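Local coordinates for heme-binding protein A (PDB 3TPA), which probably binds glutathione as an extracellular solute-binding protein, although it was named for heme binding, at residues 12-17 against 223-228; 21-26 against 34-39. The protein carries 1 engineered substitution. All blocks are in the same frame, centred on the assembly; numbering follows the deposited sequence. Where two conformers were deposited one is given.

Contact 1: residues 12-17 against 223-228; sequences NCIATA and FSITPD
The amide of N12 stands over the ring of F223 where two parallel strands, 9-14 and 220-225, lie side by side in the five-stranded mixed sheet of this solute-binding protein. ND2 sits 3.4 Å above the ring plane and over its centre, and the amide and ring planes are 85° apart, so a nitrogen meets the flat pi face. The torsion of N12 places CG opposite its backbone N (chi1 -176°), which carries the amide across to F223. Y205 meets the F223 ring at an angle and F507 touches both residues, so an aromatic side chain suits this buried place.

On the same face, CD1 of I14 is a bump between two neighbours: it lies 4.1 Å from CB of F223 and 4.2 Å from CD1 of I225. The branched I14 gets there with CG1 tucked between its backbone N and carbonyl carbon (chi1 54°). Beyond the strand end the chain turns at A15, and CG1 of I225 fits against the backbone of A17, 3.7 Å from its CA; a small residue there lets the branched side chain come close to the backbone.

The other face carries C13 and S224. SG of C13 is tied to C241 in a disulfide, while CB of C13 rests against OG1 of T226.

Three backbone bonds hold the register: S224 N to N12 O, I14 N to S224 O, and T226 N to I14 O, the last nearly straight. Past them, one water donates to P227 O and, weakly, to A15 O. Threonine suits its place because its hydroxyl turns back onto the end of the strand it follows: OG1 of T226 donates to S224 O at 2.9 Å, from the face of that carbonyl opposite the one I14 N uses.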
loop_
_atom_site.group_PDB
_atom_site.type_symbol
_atom_site.label_atom_id
_atom_site.label_comp_id
_atom_site.label_asym_id
_atom_site.label_seq_id
_atom_site.Cartn_x
_atom_site.Cartn_y
_atom_site.Cartn_z
ATOM N N ASN A 12 0.492 17.095 14.780
ATOM C CA ASN A 12 0.388 15.690 14.372
ATOM C C ASN A 12 1.263 14.858 15.294
ATOM O O ASN A 12 2.485 14.967 15.266
ATOM C CB ASN A 12 0.819 15.524 12.903
ATOM C CG ASN A 12 0.654 14.081 12.370
ATOM O OD1 ASN A 12 -0.111 13.278 12.893
ATOM N ND2 ASN A 12 1.389 13.766 11.319
ATOM N N CYS A 13 0.639 14.029 16.120
ATOM C CA CYS A 13 1.388 13.291 17.131
ATOM C C CYS A 13 1.653 11.893 16.653
ATOM O O CYS A 13 0.726 11.095 16.510
ATOM C CB CYS A 13 0.626 13.248 18.458
ATOM S SG CYS A 13 0.451 14.852 19.225
ATOM N N ILE A 14 2.927 11.607 16.413
ATOM C CA ILE A 14 3.332 10.353 15.807
ATOM C C ILE A 14 4.164 9.474 16.738
ATOM O O ILE A 14 4.879 9.968 17.605
ATOM C CB ILE A 14 4.102 10.610 14.505
ATOM C CG1 ILE A 14 5.262 11.575 14.768
ATOM C CG2 ILE A 14 3.164 11.188 13.451
ATOM C CD1 ILE A 14 6.191 11.738 13.588
ATOM N N ALA A 15 4.077 8.167 16.528
ATOM C CA ALA A 15 4.679 7.193 17.430
ATOM C C ALA A 15 6.201 7.130 17.348
ATOM O O ALA A 15 6.870 6.957 18.365
ATOM C CB ALA A 15 4.090 5.824 17.188
ATOM N N THR A 16 6.754 7.259 16.146
ATOM C CA THR A 16 8.207 7.157 15.998
ATOM C C THR A 16 8.787 8.258 15.109
ATOM O O THR A 16 8.093 8.810 14.261
ATOM C CB THR A 16 8.607 5.787 15.435
ATOM O OG1 THR A 16 8.019 5.621 14.142
ATOM C CG2 THR A 16 8.126 4.657 16.358
ATOM N N ALA A 17 10.063 8.574 15.311
ATOM C CA ALA A 17 10.717 9.622 14.537
ATOM C C ALA A 17 10.941 9.119 13.106
ATOM O O ALA A 17 11.340 7.970 12.916
ATOM C CB ALA A 17 12.039 9.997 15.187
ATOM N N PHE A 223 4.924 17.953 13.607
ATOM C CA PHE A 223 4.911 16.519 13.876
ATOM C C PHE A 223 5.619 16.259 15.213
ATOM O O PHE A 223 6.846 16.329 15.287
ATOM C CB PHE A 223 5.635 15.741 12.780
ATOM C CG PHE A 223 4.871 15.627 11.468
ATOM C CD1 PHE A 223 5.122 14.572 10.611
ATOM C CD2 PHE A 223 3.934 16.576 11.099
ATOM C CE1 PHE A 223 4.436 14.455 9.396
ATOM C CE2 PHE A 223 3.249 16.474 9.895
ATOM C CZ PHE A 223 3.503 15.409 9.042
ATOM N N SER A 224 4.847 15.957 16.257
ATOM C CA SER A 224 5.413 15.733 17.584
ATOM C C SER A 224 5.545 14.249 17.910
ATOM O O SER A 224 4.552 13.531 17.987
ATOM C CB SER A 224 4.563 16.422 18.652
ATOM O OG SER A 224 4.987 16.052 19.956
ATOM N N ILE A 225 6.776 13.788 18.104
ATOM C CA ILE A 225 6.988 12.371 18.406
ATOM C C ILE A 225 6.491 12.057 19.816
ATOM O O ILE A 225 6.999 12.584 20.808
ATOM C CB ILE A 225 8.462 11.929 18.277
ATOM C CG1 ILE A 225 8.910 11.934 16.816
ATOM C CG2 ILE A 225 8.651 10.527 18.835
ATOM C CD1 ILE A 225 9.050 13.314 16.218
ATOM N N THR A 226 5.508 11.173 19.879
ATOM C CA THR A 226 4.797 10.866 21.102
ATOM C C THR A 226 4.644 9.362 21.139
ATOM O O THR A 226 3.643 8.831 20.669
ATOM C CB THR A 226 3.404 11.495 21.071
ATOM O OG1 THR A 226 3.490 12.835 20.560
ATOM C CG2 THR A 226 2.774 11.499 22.475
ATOM N N PRO A 227 5.631 8.673 21.728
ATOM C CA PRO A 227 5.801 7.227 21.543
ATOM C C PRO A 227 4.723 6.319 22.127
ATOM O O PRO A 227 4.592 5.198 21.647
ATOM C CB PRO A 227 7.164 6.947 22.184
ATOM C CG PRO A 227 7.396 8.076 23.114
ATOM C CD PRO A 227 6.715 9.268 22.529
ATOM N N ASP A 228 3.958 6.773 23.116
ATOM C CA ASP A 228 3.023 5.871 23.787
ATOM C C ASP A 228 1.579 6.036 23.283
ATOM O O ASP A 228 1.030 7.148 23.279
ATOM C CB ASP A 228 3.084 6.056 25.309
ATOM C CG ASP A 228 4.452 5.682 25.906
ATOM O OD1 ASP A 228 5.187 4.854 25.312
ATOM O OD2 ASP A 228 4.781 6.214 26.995
HETATM O O HOH W 1 6.168 3.947 19.662
#

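Contact 2: residues 21-26 against 34-39; sequences LSPAIT and ASSQQV
The hydroxyl of S35, which lies against the ring of P23, is gripped from two quarters: a water sits 2.6 Å from OG, and the backbone oxygen of D31 makes a weak hydrogen bond with it. The same water donates to OG1 of T26 at 2.9 Å, so it joins the two segments where no direct hydrogen bond does. With chi1 at 57°, OG of S35 sits between its backbone N and carbonyl carbon, and there it also abuts CD of P23 at 3.5 Å.

P23 is the broad knob of the contact. Its CD leans on S35, while CB and CG both lie 3.8 Å from CB of S36. Serines suit the facing positions, since their short side chains present a CB to the flank of the ring, while OG of S36 turns off to D160 and the backbone oxygen of F32. Proline in turn suits the start of the 3-10 turn at 23-24, where the first residue's N-H is not needed by the turn's own bonding.

In this protein of the periplasmic-binding clan, the contact brings the loop that follows strand 9-14 back against the start of the short, weakly bonded helix 36-39. S35 O accepts from the backbone N of both Q38 and V39 there. The loop is braced in a comparable way, because S22 O takes I25 N from one face of its carbonyl plane and OG1 of T26, at 2.9 Å, from the other.

L21 supplies the apolar edge. One methyl of its fork, CD2, meets CB of A34 at 3.7 Å, and F194 flanks the leucine as well. Alanine offers just one methyl here, and its carbonyl oxygen is bonded by the hydroxyl of Y205.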
loop_
_atom_site.group_PDB
_atom_site.type_symbol
_atom_site.label_atom_id
_atom_site.label_comp_id
_atom_site.label_asym_id
_atom_site.label_seq_id
_atom_site.Cartn_x
_atom_site.Cartn_y
_atom_site.Cartn_z
ATOM N N LEU A 21 13.946 11.439 5.339
ATOM C CA LEU A 21 13.116 12.501 4.760
ATOM C C LEU A 21 13.272 12.604 3.238
ATOM O O LEU A 21 13.191 13.692 2.657
ATOM C CB LEU A 21 13.430 13.847 5.413
ATOM C CG LEU A 21 13.079 13.942 6.901
ATOM C CD1 LEU A 21 13.684 15.182 7.501
ATOM C CD2 LEU A 21 11.562 13.910 7.128
ATOM N N SER A 22 13.507 11.463 2.603
ATOM C CA SER A 22 13.716 11.411 1.159
ATOM C C SER A 22 12.926 10.245 0.597
ATOM O O SER A 22 13.335 9.098 0.758
ATOM C CB SER A 22 15.202 11.235 0.839
ATOM O OG SER A 22 15.436 10.996 -0.549
ATOM N N PRO A 23 11.781 10.530 -0.049
ATOM C CA PRO A 23 10.894 9.463 -0.542
ATOM C C PRO A 23 11.538 8.461 -1.479
ATOM O O PRO A 23 11.150 7.303 -1.424
ATOM C CB PRO A 23 9.759 10.218 -1.271
ATOM C CG PRO A 23 10.159 11.644 -1.308
ATOM C CD PRO A 23 11.185 11.864 -0.229
ATOM N N ALA A 24 12.487 8.865 -2.321
ATOM C CA ALA A 24 13.080 7.919 -3.269
ATOM C C ALA A 24 13.738 6.724 -2.562
ATOM O O ALA A 24 13.775 5.611 -3.099
ATOM C CB ALA A 24 14.104 8.626 -4.173
ATOM N N ILE A 25 14.258 6.954 -1.361
ATOM C CA ILE A 25 15.060 5.925 -0.676
ATOM C C ILE A 25 14.454 5.400 0.619
ATOM O O ILE A 25 15.160 4.906 1.488
ATOM C CB ILE A 25 16.504 6.409 -0.390
ATOM C CG1 ILE A 25 16.486 7.658 0.489
ATOM C CG2 ILE A 25 17.235 6.715 -1.691
ATOM C CD1 ILE A 25 17.860 8.084 0.995
ATOM N N THR A 26 13.138 5.493 0.726
ATOM C CA THR A 26 12.439 5.128 1.940
ATOM C C THR A 26 11.912 3.714 1.857
ATOM O O THR A 26 11.404 3.291 0.823
ATOM C CB THR A 26 11.262 6.062 2.179
ATOM O OG1 THR A 26 11.756 7.361 2.506
ATOM C CG2 THR A 26 10.391 5.547 3.318
ATOM N N ALA A 34 6.086 12.443 6.429
ATOM C CA ALA A 34 6.972 13.552 6.794
ATOM C C ALA A 34 7.673 14.191 5.596
ATOM O O ALA A 34 8.275 15.246 5.732
ATOM C CB ALA A 34 8.015 13.073 7.793
ATOM N N SER A 35 7.629 13.547 4.428
ATOM C CA SER A 35 8.306 14.106 3.253
ATOM C C SER A 35 7.397 14.271 2.022
ATOM O O SER A 35 6.826 15.332 1.797
ATOM C CB SER A 35 9.540 13.275 2.900
ATOM O OG SER A 35 9.197 11.919 2.672
ATOM N N SER A 36 7.255 13.214 1.238
ATOM C CA SER A 36 6.507 13.274 -0.011
ATOM C C SER A 36 5.112 13.860 0.174
ATOM O O SER A 36 4.605 14.559 -0.706
ATOM C CB SER A 36 6.420 11.877 -0.637
ATOM O OG SER A 36 6.208 10.908 0.382
ATOM N N GLN A 37 4.489 13.571 1.316
ATOM C CA GLN A 37 3.087 13.908 1.506
ATOM C C GLN A 37 2.883 15.391 1.742
ATOM O O GLN A 37 1.812 15.904 1.455
ATOM C CB GLN A 37 2.438 13.078 2.632
ATOM C CG GLN A 37 2.145 11.617 2.273
ATOM C CD GLN A 37 0.979 11.443 1.301
ATOM O OE1 GLN A 37 -0.113 11.960 1.516
ATOM N NE2 GLN A 37 1.211 10.694 0.234
ATOM N N GLN A 38 3.900 16.079 2.258
ATOM C CA GLN A 38 3.763 17.511 2.557
ATOM C C GLN A 38 4.646 18.397 1.674
ATOM O O GLN A 38 4.264 19.515 1.320
ATOM C CB GLN A 38 4.147 17.801 4.015
ATOM C CG GLN A 38 3.699 16.777 5.064
ATOM C CD GLN A 38 2.205 16.448 5.050
ATOM O OE1 GLN A 38 1.362 17.245 4.652
ATOM N NE2 GLN A 38 1.883 15.253 5.500
ATOM N N VAL A 39 5.839 17.901 1.358
ATOM C CA VAL A 39 6.910 18.717 0.781
ATOM C C VAL A 39 7.062 18.581 -0.756
ATOM O O VAL A 39 7.540 19.502 -1.416
ATOM C CB VAL A 39 8.250 18.370 1.462
ATOM C CG1 VAL A 39 9.404 19.186 0.873
ATOM C CG2 VAL A 39 8.137 18.587 2.987
HETATM O O HOH W 2 10.746 9.891 3.380
#

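From the N terminus, strand 9-14 supplies the first half of contact 1, and the chain then runs through the loop holding residues 21-26 to helix 36-39. Contact 2 closes there, a short local loop with seven residues between its segments. The chain goes on through about 180 residues before strand 220-225 returns to close contact 1, so contact 2 is nested inside the larger loop. Contact 1 unites two strands of the five-stranded mixed sheet, whereas contact 2 sets the loop after the first of them against a helix. Their centres are about 17 Å apart, yet they touch: CE1 of F223 lies 3.7 Å from CA of A34.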